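Local coordinates for cell surface protein (Putative S-layer protein) (Clostridioides difficile R20291, PDB 5NJL) that probably acts as a cell-surface adhesin of the putative S-layer type, with an extended three-domain fold and cell adhesion seen in vitro, at residues T15-K20 with I209-S214; I42-T47 with D58-L63; E96-S101 with D137-T142. All coordinates share one frame; numbering follows the deposited sequence.

Interaction 1: residues T15-K20 with I209-S214; sequences TELVSK and ITIKNS. With SO4 (sulfate ion), chain B; SO4 (sulfate ion), chain H.
L17, on helix 14-25, packs against I209 and I211 of strand 204-212, a helix laid on one face of a mixed five-stranded sheet. The contact is purely apolar: no hydrogen bond crosses between the segments, and their closest CA atoms, those of L17 and I209, lie 8.8 Å apart, a gap bridged by side chains alone. I209 and I211, two positions apart on the strand, both point toward the helix, while T210 between them points away. L17 CD1 reaches I209 CD1 at 4.0 Å, the two side chains running past one another in opposite directions. The other methyl, L17 CD2, meets I211 CD1 at 3.8 Å and also lies 4.1 Å from I209 CG2. CG of L17 lies anti to the backbone N (chi1 179°), which carries both methyls out to the sheet. I9 of the neighbouring strand 5-10 touches L17 and I209 alike, and V64 of helix 57-65 packs on I211.

The polar contacts belong to the periphery and involve sulfate ions, probably from the crystallisation liquor. N213, at the centre of an inverse gamma turn just past the strand, donates from ND2 to O4 of one sulfate (chain H) at 3.0 Å, with an N-H...O angle of 160°.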
loop_
_atom_site.group_PDB
_atom_site.type_symbol
_atom_site.label_atom_id
_atom_site.label_comp_id
_atom_site.label_asym_id
_atom_site.label_seq_id
_atom_site.Cartn_x
_atom_site.Cartn_y
_atom_site.Cartn_z
ATOM N N THR A 15 5.299 14.766 -17.659
ATOM C CA THR A 15 5.526 13.874 -18.820
ATOM C C THR A 15 6.058 12.497 -18.370
ATOM O O THR A 15 5.637 11.447 -18.897
ATOM C CB THR A 15 6.540 14.458 -19.820
ATOM O OG1 THR A 15 7.778 14.729 -19.136
ATOM C CG2 THR A 15 5.990 15.733 -20.463
ATOM N N GLU A 16 6.972 12.506 -17.393
ATOM C CA GLU A 16 7.469 11.264 -16.790
ATOM C C GLU A 16 6.376 10.531 -16.002
ATOM O O GLU A 16 6.323 9.306 -16.040
ATOM C CB GLU A 16 8.692 11.508 -15.884
ATOM C CG GLU A 16 9.976 11.878 -16.637
ATOM C CD GLU A 16 11.253 11.406 -15.925
ATOM O OE1 GLU A 16 12.205 10.989 -16.629
ATOM O OE2 GLU A 16 11.310 11.438 -14.667
ATOM N N LEU A 17 5.523 11.263 -15.292
ATOM C CA LEU A 17 4.394 10.646 -14.597
ATOM C C LEU A 17 3.407 9.988 -15.591
ATOM O O LEU A 17 2.929 8.864 -15.366
ATOM C CB LEU A 17 3.650 11.660 -13.745
ATOM C CG LEU A 17 2.433 11.124 -13.002
ATOM C CD1 LEU A 17 2.853 10.091 -11.967
ATOM C CD2 LEU A 17 1.627 12.218 -12.339
ATOM N N VAL A 18 3.089 10.693 -16.675
ATOM C CA VAL A 18 2.217 10.128 -17.719
ATOM C C VAL A 18 2.765 8.824 -18.249
ATOM O O VAL A 18 2.018 7.854 -18.373
ATOM C CB VAL A 18 1.959 11.130 -18.859
ATOM C CG1 VAL A 18 1.376 10.453 -20.096
ATOM C CG2 VAL A 18 1.045 12.218 -18.341
ATOM N N SER A 19 4.060 8.792 -18.539
ATOM C CA SER A 19 4.694 7.584 -19.022
ATOM C C SER A 19 4.594 6.429 -18.036
ATOM O O SER A 19 4.259 5.301 -18.432
ATOM C CB SER A 19 6.147 7.854 -19.392
ATOM O OG SER A 19 6.168 8.859 -20.381
ATOM N N LYS A 20 4.858 6.708 -16.767
ATOM C CA LYS A 20 4.767 5.669 -15.727
ATOM C C LYS A 20 3.336 5.201 -15.491
ATOM O O LYS A 20 3.092 4.002 -15.412
ATOM C CB LYS A 20 5.388 6.151 -14.414
ATOM C CG LYS A 20 6.906 6.293 -14.499
ATOM C CD LYS A 20 7.527 6.613 -13.134
ATOM C CE LYS A 20 9.043 6.419 -13.124
ATOM N NZ LYS A 20 9.742 7.636 -13.627
ATOM N N ILE A 209 0.579 12.132 -5.897
ATOM C CA ILE A 209 1.464 13.045 -6.622
ATOM C C ILE A 209 0.690 14.326 -6.870
ATOM O O ILE A 209 -0.390 14.285 -7.449
ATOM C CB ILE A 209 1.959 12.460 -7.951
ATOM C CG1 ILE A 209 2.656 11.117 -7.729
ATOM C CG2 ILE A 209 2.897 13.429 -8.666
ATOM C CD1 ILE A 209 1.797 9.947 -8.140
ATOM N N THR A 210 1.246 15.456 -6.412
ATOM C CA THR A 210 0.653 16.775 -6.642
ATOM C C THR A 210 1.392 17.413 -7.813
ATOM O O THR A 210 2.604 17.545 -7.786
ATOM C CB THR A 210 0.762 17.666 -5.390
ATOM O OG1 THR A 210 0.127 16.994 -4.302
ATOM C CG2 THR A 210 0.064 19.022 -5.616
ATOM N N ILE A 211 0.650 17.750 -8.865
ATOM C CA ILE A 211 1.219 18.329 -10.063
ATOM C C ILE A 211 0.880 19.819 -10.008
ATOM O O ILE A 211 -0.269 20.174 -9.888
ATOM C CB ILE A 211 0.623 17.728 -11.352
ATOM C CG1 ILE A 211 0.764 16.199 -11.363
ATOM C CG2 ILE A 211 1.343 18.298 -12.568
ATOM C CD1 ILE A 211 -0.104 15.555 -12.430
ATOM N N LYS A 212 1.900 20.663 -10.084
ATOM C CA LYS A 212 1.722 22.108 -9.948
ATOM C C LYS A 212 2.250 22.771 -11.188
ATOM O O LYS A 212 3.398 22.537 -11.582
ATOM C CB LYS A 212 2.473 22.616 -8.723
ATOM C CG LYS A 212 1.875 22.128 -7.421
ATOM C CD LYS A 212 2.652 22.623 -6.205
ATOM C CE LYS A 212 2.066 22.060 -4.921
ATOM N NZ LYS A 212 2.586 22.715 -3.689
ATOM N N ASN A 213 1.418 23.584 -11.831
ATOM C CA ASN A 213 1.889 24.354 -12.985
ATOM C C ASN A 213 2.516 25.662 -12.464
ATOM O O ASN A 213 1.907 26.738 -12.525
ATOM C CB ASN A 213 0.759 24.648 -13.966
ATOM C CG ASN A 213 1.264 25.228 -15.278
ATOM O OD1 ASN A 213 2.467 25.255 -15.544
ATOM N ND2 ASN A 213 0.337 25.647 -16.124
ATOM N N SER A 214 3.719 25.521 -11.928
ATOM C CA SER A 214 4.421 26.606 -11.259
ATOM C C SER A 214 5.906 26.299 -11.231
ATOM O O SER A 214 6.327 25.134 -11.418
ATOM C CB SER A 214 3.969 26.763 -9.811
ATOM O OG SER A 214 2.573 26.729 -9.654
HETATM S S SO4 B . 6.896 6.760 -23.237
HETATM O O1 SO4 B . 6.091 7.778 -22.554
HETATM O O2 SO4 B . 6.686 6.941 -24.699
HETATM O O3 SO4 B . 8.329 6.956 -22.897
HETATM O O4 SO4 B . 6.486 5.396 -22.816
HETATM S S SO4 H . 1.642 25.583 -20.234
HETATM O O1 SO4 H . 0.698 24.805 -21.075
HETATM O O2 SO4 H . 2.108 26.750 -21.026
HETATM O O3 SO4 H . 2.810 24.719 -19.929
HETATM O O4 SO4 H . 0.977 26.069 -18.996
#

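Interaction 2: residues I42-T47 with D58-L63; sequences IKVGET and DELEKL
A chi1 of -176° sets V44 CG1 across from the backbone N, and V44 on strand 40-45 thereby spreads its two methyls against L60 and L63 of helix 57-65, CG1 touching both leucines and CG2 touching L60. In L60 the first torsion is also extended (chi1 171°); although the bond to CB does not aim at the strand, this torsion brings CD1 to the valine.

The distances separate the two encounters. V44 CG2 lies 3.9 Å from L60 CD1, and the same leucine methyl is 4.2 Å from V44 CG1, so L60 CD1 sits against both branches; the two side chains cross at about a right angle. L63 comes from the next turn and passes V44 in the opposite direction, its CD1 being 3.7 Å from V44 CG1. The nearest CA atoms, of V44 and L60, are 7.0 Å apart.

The surroundings continue the apolar layer. L73 of strand 72-79 touches both V44 and L63, while L60 also packs on V75 of that strand and on I54 of strand 52-54. V44 and L60 are buried, but L63 lies at the exposed margin.

No hydrogen bond or salt bridge joins the two segments. Methyl-to-methyl packing has little directional preference, which implies that shape complementarity and exclusion of water, more than any polar pairing, hold this helix to the strand here.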
loop_
_atom_site.group_PDB
_atom_site.type_symbol
_atom_site.label_atom_id
_atom_site.label_comp_id
_atom_site.label_asym_id
_atom_site.label_seq_id
_atom_site.Cartn_x
_atom_site.Cartn_y
_atom_site.Cartn_z
ATOM N N ILE A 42 -6.374 4.410 -10.566
ATOM C CA ILE A 42 -5.802 5.757 -10.642
ATOM C C ILE A 42 -6.933 6.733 -10.445
ATOM O O ILE A 42 -8.002 6.609 -11.077
ATOM C CB ILE A 42 -5.132 6.023 -12.003
ATOM C CG1 ILE A 42 -4.177 4.901 -12.375
ATOM C CG2 ILE A 42 -4.424 7.383 -12.003
ATOM C CD1 ILE A 42 -3.053 4.656 -11.402
ATOM N N LYS A 43 -6.724 7.698 -9.553
ATOM C CA LYS A 43 -7.696 8.730 -9.337
ATOM C C LYS A 43 -7.024 10.094 -9.560
ATOM O O LYS A 43 -5.825 10.250 -9.350
ATOM C CB LYS A 43 -8.287 8.672 -7.934
ATOM C CG LYS A 43 -9.096 7.441 -7.592
ATOM C CD LYS A 43 -9.711 7.636 -6.214
ATOM C CE LYS A 43 -10.319 6.352 -5.691
ATOM N NZ LYS A 43 -11.221 6.649 -4.544
ATOM N N VAL A 44 -7.801 11.026 -10.067
ATOM C CA VAL A 44 -7.306 12.381 -10.416
ATOM C C VAL A 44 -8.365 13.375 -9.987
ATOM O O VAL A 44 -9.557 13.133 -10.166
ATOM C CB VAL A 44 -7.052 12.539 -11.935
ATOM C CG1 VAL A 44 -6.444 13.903 -12.247
ATOM C CG2 VAL A 44 -6.117 11.459 -12.429
ATOM N N GLY A 45 -7.929 14.489 -9.400
ATOM C CA GLY A 45 -8.840 15.591 -9.080
ATOM C C GLY A 45 -8.070 16.837 -8.659
ATOM O O GLY A 45 -6.846 16.790 -8.470
ATOM N N GLU A 46 -8.790 17.944 -8.512
ATOM C CA GLU A 46 -8.170 19.224 -8.108
ATOM C C GLU A 46 -7.636 19.157 -6.691
ATOM O O GLU A 46 -6.593 19.763 -6.392
ATOM C CB GLU A 46 -9.170 20.383 -8.224
ATOM C CG GLU A 46 -9.498 20.776 -9.663
ATOM C CD GLU A 46 -10.857 21.455 -9.809
ATOM O OE1 GLU A 46 -11.330 22.086 -8.832
ATOM O OE2 GLU A 46 -11.459 21.349 -10.903
ATOM N N THR A 47 -8.353 18.422 -5.827
ATOM C CA THR A 47 -7.967 18.236 -4.426
ATOM C C THR A 47 -8.209 16.795 -3.982
ATOM O O THR A 47 -8.868 16.025 -4.689
ATOM C CB THR A 47 -8.810 19.136 -3.506
ATOM O OG1 THR A 47 -10.181 18.694 -3.524
ATOM C CG2 THR A 47 -8.730 20.612 -3.962
ATOM N N ASP A 58 -5.584 8.827 -21.159
ATOM C CA ASP A 58 -5.944 10.095 -21.796
ATOM C C ASP A 58 -6.741 11.010 -20.883
ATOM O O ASP A 58 -6.623 12.230 -20.989
ATOM C CB ASP A 58 -6.688 9.930 -23.135
ATOM C CG ASP A 58 -6.976 11.288 -23.775
ATOM O OD1 ASP A 58 -5.992 11.981 -24.118
ATOM O OD2 ASP A 58 -8.151 11.703 -23.841
ATOM N N GLU A 59 -7.495 10.456 -19.938
ATOM C CA GLU A 59 -8.193 11.308 -18.989
ATOM C C GLU A 59 -7.216 12.154 -18.166
ATOM O O GLU A 59 -7.493 13.331 -17.897
ATOM C CB GLU A 59 -9.096 10.506 -18.060
ATOM C CG GLU A 59 -10.263 9.847 -18.767
ATOM C CD GLU A 59 -11.102 9.052 -17.794
ATOM O OE1 GLU A 59 -11.742 9.665 -16.916
ATOM O OE2 GLU A 59 -11.088 7.821 -17.901
ATOM N N LEU A 60 -6.094 11.548 -17.778
ATOM C CA LEU A 60 -5.044 12.266 -17.047
ATOM C C LEU A 60 -4.329 13.253 -17.962
ATOM O O LEU A 60 -4.107 14.395 -17.579
ATOM C CB LEU A 60 -4.041 11.298 -16.416
ATOM C CG LEU A 60 -2.789 11.925 -15.801
ATOM C CD1 LEU A 60 -3.182 12.817 -14.649
ATOM C CD2 LEU A 60 -1.850 10.825 -15.351
ATOM N N GLU A 61 -3.943 12.805 -19.150
ATOM C CA GLU A 61 -3.281 13.693 -20.120
ATOM C C GLU A 61 -4.095 14.938 -20.425
ATOM O O GLU A 61 -3.550 16.046 -20.419
ATOM C CB GLU A 61 -2.929 12.972 -21.398
ATOM C CG GLU A 61 -1.864 11.937 -21.211
ATOM C CD GLU A 61 -1.685 11.058 -22.423
ATOM O OE1 GLU A 61 -2.505 10.107 -22.652
ATOM O OE2 GLU A 61 -0.695 11.308 -23.135
ATOM N N LYS A 62 -5.392 14.776 -20.657
ATOM C CA LYS A 62 -6.257 15.932 -20.903
ATOM C C LYS A 62 -6.254 16.955 -19.749
ATOM O O LYS A 62 -6.211 18.170 -19.978
ATOM C CB LYS A 62 -7.690 15.495 -21.189
ATOM C CG LYS A 62 -8.562 16.597 -21.770
ATOM C CD LYS A 62 -9.965 16.100 -22.106
ATOM C CE LYS A 62 -10.862 17.288 -22.475
ATOM N NZ LYS A 62 -12.265 16.866 -22.733
ATOM N N LEU A 63 -6.317 16.455 -18.521
ATOM C CA LEU A 63 -6.355 17.298 -17.343
ATOM C C LEU A 63 -5.020 17.997 -17.111
ATOM O O LEU A 63 -5.009 19.188 -16.805
ATOM C CB LEU A 63 -6.776 16.496 -16.101
ATOM C CG LEU A 63 -8.256 16.091 -16.073
ATOM C CD1 LEU A 63 -8.537 14.995 -15.051
ATOM C CD2 LEU A 63 -9.145 17.290 -15.765
#

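Interaction 3: residues E96-S101 with D137-T142; sequences EKYENS and DKLVIT. With SO4 (sulfate ion), chain L; SO4 (sulfate ion), chain U.
S101 meets D137 across the gap between the start of helix 101-115 and the turn leading into strand 138-145. Followed outward, S101 CB lies 3.4 Å from D137 OD1, and OG then closes on the same oxygen at 2.6 Å. This is a hydrogen bond donated by the serine, arriving on the syn side of the carboxylate and 25° out of its plane. S101 OG is also 3.2 Å from D137 OD2 and shares a weak hydrogen bond with Y132 OH. With OG anti to the carbonyl carbon (chi1 -63°), the hydroxyl is directed to the aspartate. Y132 OH also bonds D137 OD1, giving that oxygen two hydroxyl partners.

A second, apolar touch lies deeper: Y98 CZ is 4.5 Å from L139 CD2, which approaches the ring obliquely. The phenol oxygen itself is held by E107 of helix 101-115 and by the backbone N of I164.

Sulfates, probably from the crystallisation liquor, gather at the helix start. S101 N donates to O4 of one (chain U) at 2.9 Å, and N100 ND2 binds O2 of another (chain L) at 2.9 Å. N100 OD1 meanwhile accepts from D103 N, the signature of an N-cap. On the strand side, D137 and K138 both face D133, forming a G1 beta bulge in the hairpin of strands 126-133 and 138-145.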
loop_
_atom_site.group_PDB
_atom_site.type_symbol
_atom_site.label_atom_id
_atom_site.label_comp_id
_atom_site.label_asym_id
_atom_site.label_seq_id
_atom_site.Cartn_x
_atom_site.Cartn_y
_atom_site.Cartn_z
ATOM N N GLU A 96 -4.500 -15.937 2.854
ATOM C CA GLU A 96 -3.762 -15.068 3.739
ATOM C C GLU A 96 -2.593 -15.814 4.376
ATOM O O GLU A 96 -2.642 -17.033 4.547
ATOM C CB GLU A 96 -4.710 -14.453 4.792
ATOM C CG GLU A 96 -5.593 -13.392 4.113
ATOM C CD GLU A 96 -6.515 -12.587 5.019
ATOM O OE1 GLU A 96 -6.879 -13.063 6.109
ATOM O OE2 GLU A 96 -6.922 -11.484 4.571
ATOM N N LYS A 97 -1.549 -15.074 4.700
ATOM C CA LYS A 97 -0.343 -15.616 5.298
ATOM C C LYS A 97 -0.235 -15.313 6.798
ATOM O O LYS A 97 -0.792 -14.330 7.286
ATOM C CB LYS A 97 0.872 -15.061 4.576
ATOM C CG LYS A 97 0.942 -15.416 3.093
ATOM C CD LYS A 97 2.125 -14.708 2.466
ATOM C CE LYS A 97 2.517 -15.328 1.129
ATOM N NZ LYS A 97 3.489 -14.433 0.448
ATOM N N TYR A 98 0.509 -16.156 7.514
ATOM C CA TYR A 98 0.923 -15.839 8.884
ATOM C C TYR A 98 1.908 -14.675 8.813
ATOM O O TYR A 98 2.920 -14.763 8.132
ATOM C CB TYR A 98 1.556 -17.069 9.566
ATOM C CG TYR A 98 0.611 -18.261 9.580
ATOM C CD1 TYR A 98 -0.459 -18.296 10.459
ATOM C CD2 TYR A 98 0.762 -19.312 8.681
ATOM C CE1 TYR A 98 -1.329 -19.362 10.478
ATOM C CE2 TYR A 98 -0.091 -20.382 8.692
ATOM C CZ TYR A 98 -1.144 -20.403 9.576
ATOM O OH TYR A 98 -2.029 -21.414 9.568
ATOM N N GLU A 99 1.610 -13.576 9.493
ATOM C CA GLU A 99 2.430 -12.361 9.381
ATOM C C GLU A 99 3.348 -12.159 10.562
ATOM O O GLU A 99 4.343 -11.466 10.442
ATOM C CB GLU A 99 1.527 -11.138 9.183
ATOM C CG GLU A 99 0.846 -11.187 7.822
ATOM C CD GLU A 99 -0.042 -9.995 7.515
ATOM O OE1 GLU A 99 -0.614 -9.391 8.449
ATOM O OE2 GLU A 99 -0.178 -9.675 6.314
ATOM N N ASN A 100 3.045 -12.792 11.692
ATOM C CA ASN A 100 3.848 -12.609 12.890
ATOM C C ASN A 100 3.676 -13.784 13.857
ATOM O O ASN A 100 2.834 -14.662 13.646
ATOM C CB ASN A 100 3.435 -11.290 13.570
ATOM C CG ASN A 100 1.953 -11.182 13.759
ATOM O OD1 ASN A 100 1.314 -12.100 14.263
ATOM N ND2 ASN A 100 1.385 -10.071 13.339
ATOM N N SER A 101 4.468 -13.769 14.916
ATOM C CA SER A 101 4.436 -14.791 15.958
ATOM C C SER A 101 3.059 -15.011 16.554
ATOM O O SER A 101 2.666 -16.169 16.769
ATOM C CB SER A 101 5.462 -14.461 17.046
ATOM O OG SER A 101 6.783 -14.476 16.486
ATOM N N ASP A 137 9.997 -19.996 16.621
ATOM C CA ASP A 137 8.994 -19.219 15.934
ATOM C C ASP A 137 8.305 -20.011 14.793
ATOM O O ASP A 137 8.184 -19.534 13.661
ATOM C CB ASP A 137 9.643 -17.937 15.409
ATOM C CG ASP A 137 8.699 -16.812 15.323
ATOM O OD1 ASP A 137 7.598 -16.867 15.907
ATOM O OD2 ASP A 137 9.085 -15.841 14.657
ATOM N N LYS A 138 7.834 -21.211 15.135
ATOM C CA LYS A 138 7.163 -22.105 14.194
ATOM C C LYS A 138 5.889 -22.711 14.779
ATOM O O LYS A 138 5.813 -22.959 15.989
ATOM C CB LYS A 138 8.108 -23.250 13.809
ATOM C CG LYS A 138 9.398 -22.815 13.120
ATOM C CD LYS A 138 9.160 -22.108 11.797
ATOM C CE LYS A 138 10.483 -21.636 11.185
ATOM N NZ LYS A 138 10.283 -20.801 9.965
ATOM N N LEU A 139 4.909 -22.952 13.918
ATOM C CA LEU A 139 3.732 -23.763 14.259
ATOM C C LEU A 139 4.079 -25.195 13.817
ATOM O O LEU A 139 4.454 -25.405 12.664
ATOM C CB LEU A 139 2.520 -23.252 13.508
ATOM C CG LEU A 139 1.252 -24.072 13.456
ATOM C CD1 LEU A 139 0.669 -24.218 14.844
ATOM C CD2 LEU A 139 0.240 -23.465 12.526
ATOM N N VAL A 140 3.992 -26.147 14.736
ATOM C CA VAL A 140 4.331 -27.541 14.452
ATOM C C VAL A 140 3.061 -28.362 14.622
ATOM O O VAL A 140 2.497 -28.458 15.730
ATOM C CB VAL A 140 5.439 -28.016 15.386
ATOM C CG1 VAL A 140 5.843 -29.454 15.107
ATOM C CG2 VAL A 140 6.642 -27.069 15.317
ATOM N N ILE A 141 2.628 -28.970 13.528
ATOM C CA ILE A 141 1.443 -29.796 13.505
ATOM C C ILE A 141 1.851 -31.260 13.441
ATOM O O ILE A 141 2.606 -31.670 12.543
ATOM C CB ILE A 141 0.569 -29.390 12.339
ATOM C CG1 ILE A 141 0.097 -27.929 12.554
ATOM C CG2 ILE A 141 -0.649 -30.298 12.215
ATOM C CD1 ILE A 141 -0.440 -27.315 11.298
ATOM N N THR A 142 1.353 -32.065 14.384
ATOM C CA THR A 142 1.732 -33.481 14.451
ATOM C C THR A 142 0.455 -34.307 14.397
ATOM O O THR A 142 -0.460 -34.117 15.207
ATOM C CB THR A 142 2.568 -33.755 15.696
ATOM O OG1 THR A 142 3.868 -33.190 15.506
ATOM C CG2 THR A 142 2.708 -35.231 15.986
HETATM S S SO4 L . 3.309 -7.291 12.245
HETATM O O1 SO4 L . 2.316 -6.262 12.646
HETATM O O2 SO4 L . 2.647 -8.337 11.432
HETATM O O3 SO4 L . 3.935 -7.882 13.457
HETATM O O4 SO4 L . 4.357 -6.653 11.418
HETATM S S SO4 U . 6.501 -10.281 15.493
HETATM O O1 SO4 U . 5.168 -9.673 15.737
HETATM O O2 SO4 U . 7.299 -9.317 14.697
HETATM O O3 SO4 U . 7.147 -10.508 16.813
HETATM O O4 SO4 U . 6.431 -11.575 14.728
#

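How the interactions relate
Interactions 1 and 2 belong to one domain: their centres are 10 Å apart, both reach the five-stranded mixed sheet, and they touch where V18 CG1 lies 3.7 Å from E61 CG, so helices 14-25 and 57-65 touch each other there. Interaction 3 lies in a separate region built on the three-stranded sheet 126-133, 138-145 and 152-158, its centre about 43 Å from either of the others and on the opposite side of the chain's centre. In sequence, interaction 2 closes first, interaction 3 follows, and both fall between the two halves of interaction 1. The chain thus leaves the first domain and returns through strand 204-212, in keeping with the extended three-domain fold.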